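Local atomic coordinates of flavin reductase (Uncultured bacterium, PDB entry 5CHO), a protein that probably uses NAD(P)H to reduce FAD, supplying the reduced flavin to the partner enzyme of a two-component tryptophan halogenase. Residues T49-G54 with F96-L101. Residues are numbered along the deposited sequence; the frame is centred on the assembly and turned at random.
Sequences TVVTVG and FGVSVL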
loop_
_atom_site.group_PDB
_atom_site.type_symbol
_atom_site.label_atom_id
_atom_site.label_comp_id
_atom_site.label_asym_id
_atom_site.label_seq_id
_atom_site.Cartn_x
_atom_site.Cartn_y
_atom_site.Cartn_z
ATOM N N THR A 49 3.152 -6.998 -6.626
ATOM C CA THR A 49 2.908 -8.413 -6.334
ATOM C C THR A 49 2.085 -9.115 -7.402
ATOM O O THR A 49 1.485 -8.482 -8.270
ATOM C CB THR A 49 2.156 -8.613 -5.003
ATOM O OG1 THR A 49 0.766 -8.340 -5.201
ATOM C CG2 THR A 49 2.691 -7.705 -3.915
ATOM N N VAL A 50 2.082 -10.441 -7.324
ATOM C CA VAL A 50 1.100 -11.253 -8.023
ATOM C C VAL A 50 0.268 -12.016 -7.001
ATOM O O VAL A 50 0.792 -12.809 -6.222
ATOM C CB VAL A 50 1.755 -12.236 -9.003
ATOM C CG1 VAL A 50 0.723 -13.214 -9.539
ATOM C CG2 VAL A 50 2.399 -11.477 -10.144
ATOM N N VAL A 51 -1.032 -11.746 -7.012
ATOM C CA VAL A 51 -1.993 -12.426 -6.157
ATOM C C VAL A 51 -2.553 -13.642 -6.885
ATOM O O VAL A 51 -2.953 -13.533 -8.043
ATOM C CB VAL A 51 -3.131 -11.473 -5.755
ATOM C CG1 VAL A 51 -4.195 -12.197 -4.956
ATOM C CG2 VAL A 51 -2.571 -10.286 -4.983
ATOM N N THR A 52 -2.563 -14.798 -6.222
ATOM C CA THR A 52 -2.960 -16.051 -6.867
ATOM C C THR A 52 -3.907 -16.889 -6.009
ATOM O O THR A 52 -3.918 -16.769 -4.784
ATOM C CB THR A 52 -1.732 -16.920 -7.192
ATOM O OG1 THR A 52 -1.146 -17.402 -5.976
ATOM C CG2 THR A 52 -0.698 -16.125 -7.967
ATOM N N VAL A 53 -4.698 -17.737 -6.662
ATOM C CA VAL A 53 -5.447 -18.780 -5.968
ATOM C C VAL A 53 -5.114 -20.131 -6.592
ATOM O O VAL A 53 -4.684 -20.199 -7.745
ATOM C CB VAL A 53 -6.973 -18.564 -6.032
ATOM C CG1 VAL A 53 -7.352 -17.235 -5.392
ATOM C CG2 VAL A 53 -7.462 -18.621 -7.468
ATOM N N GLY A 54 -5.318 -21.201 -5.832
ATOM C CA GLY A 54 -5.186 -22.549 -6.356
ATOM C C GLY A 54 -6.556 -23.132 -6.642
ATOM O O GLY A 54 -7.441 -22.436 -7.139
ATOM N N PHE A 96 -5.464 -17.566 -0.651
ATOM C CA PHE A 96 -4.687 -17.042 -1.763
ATOM C C PHE A 96 -3.208 -16.865 -1.446
ATOM O O PHE A 96 -2.794 -16.868 -0.286
ATOM C CB PHE A 96 -5.276 -15.705 -2.226
ATOM C CG PHE A 96 -5.280 -14.636 -1.174
ATOM C CD1 PHE A 96 -4.246 -13.709 -1.104
ATOM C CD2 PHE A 96 -6.330 -14.536 -0.272
ATOM C CE1 PHE A 96 -4.256 -12.709 -0.143
ATOM C CE2 PHE A 96 -6.345 -13.542 0.686
ATOM C CZ PHE A 96 -5.307 -12.627 0.753
ATOM N N GLY A 97 -2.428 -16.712 -2.511
ATOM C CA GLY A 97 -0.998 -16.490 -2.417
ATOM C C GLY A 97 -0.646 -15.078 -2.835
ATOM O O GLY A 97 -1.399 -14.427 -3.558
ATOM N N VAL A 98 0.497 -14.601 -2.356
ATOM C CA VAL A 98 1.028 -13.303 -2.740
ATOM C C VAL A 98 2.531 -13.439 -2.943
ATOM O O VAL A 98 3.227 -13.947 -2.066
ATOM C CB VAL A 98 0.734 -12.229 -1.660
ATOM C CG1 VAL A 98 1.326 -10.878 -2.047
ATOM C CG2 VAL A 98 -0.769 -12.111 -1.399
ATOM N N SER A 99 3.024 -12.997 -4.097
ATOM C CA SER A 99 4.458 -13.013 -4.381
ATOM C C SER A 99 4.938 -11.601 -4.660
ATOM O O SER A 99 4.415 -10.930 -5.542
ATOM C CB SER A 99 4.779 -13.917 -5.576
ATOM O OG SER A 99 4.161 -15.184 -5.455
ATOM N N VAL A 100 5.949 -11.163 -3.918
ATOM C CA VAL A 100 6.496 -9.827 -4.081
ATOM C C VAL A 100 7.573 -9.893 -5.156
ATOM O O VAL A 100 8.524 -10.667 -5.052
ATOM C CB VAL A 100 7.063 -9.298 -2.752
ATOM C CG1 VAL A 100 7.737 -7.948 -2.942
ATOM C CG2 VAL A 100 5.951 -9.200 -1.721
ATOM N N LEU A 101 7.431 -9.067 -6.187
ATOM C CA LEU A 101 8.217 -9.255 -7.400
ATOM C C LEU A 101 9.555 -8.536 -7.395
ATOM O O LEU A 101 9.659 -7.374 -7.000
ATOM C CB LEU A 101 7.410 -8.800 -8.616
ATOM C CG LEU A 101 6.139 -9.608 -8.894
ATOM C CD1 LEU A 101 5.434 -9.061 -10.121
ATOM C CD2 LEU A 101 6.449 -11.096 -9.060
HETATM O O HOH W 1 1.678 -15.485 -5.533
#
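V50 and S99 form one hydrogen-bonded pair of an antiparallel match between 49-53 and 96-100, and T52 and G97 form the next; the strand axes run at 158° and approach to 4.5 Å. V50 N donates to S99 O (3.0 Å), and S99 N returns one to V50 O. In the second pair G97 N reaches T52 O at 2.7 Å, and T52 N donates in turn to G97 O. Between them V51 faces V98 in a non-hydrogen-bonded pair, and the CA of V51 makes a CA-H...O contact with G97 O. A water donates to V50 O (2.9 Å) and lies unusually close to S99 OG, a doubtful contact; that hydroxyl is hydrogen-bonded to A140 N.

Both strands belong to the antiparallel sheet of the FMN-binding split barrel of the flavin reductase family, here with FAD bound, deep inside the chain. Strand 59-63 pairs with the other edge of 49-53, and strand 145-157 with the other edge of 96-100. T49 lies about 7 Å from the bound FAD by its side chain and packs on F44 of the second subunit.

On the face carrying T49, V51 and V98, CG1 of V98 stands anti to its backbone N (chi1 178°) and meets CB of T49 at 3.8 Å; the T49 hydroxyl bonds A63 O. The F96 ring has CG2 of V98 in plane at its edge, while V51 CG1 approaches CD1 of that ring obliquely at 4.1 Å. V53 CG1 touches CB of F96, and both residues pack against L90 of helix 85-93. On the other face the T52 hydroxyl lies over the backbone of G97 and bonds P138 O. After V100, the CB of L101 points toward 49-54, and CD1 comes within 3.9 Å of V50 CG2.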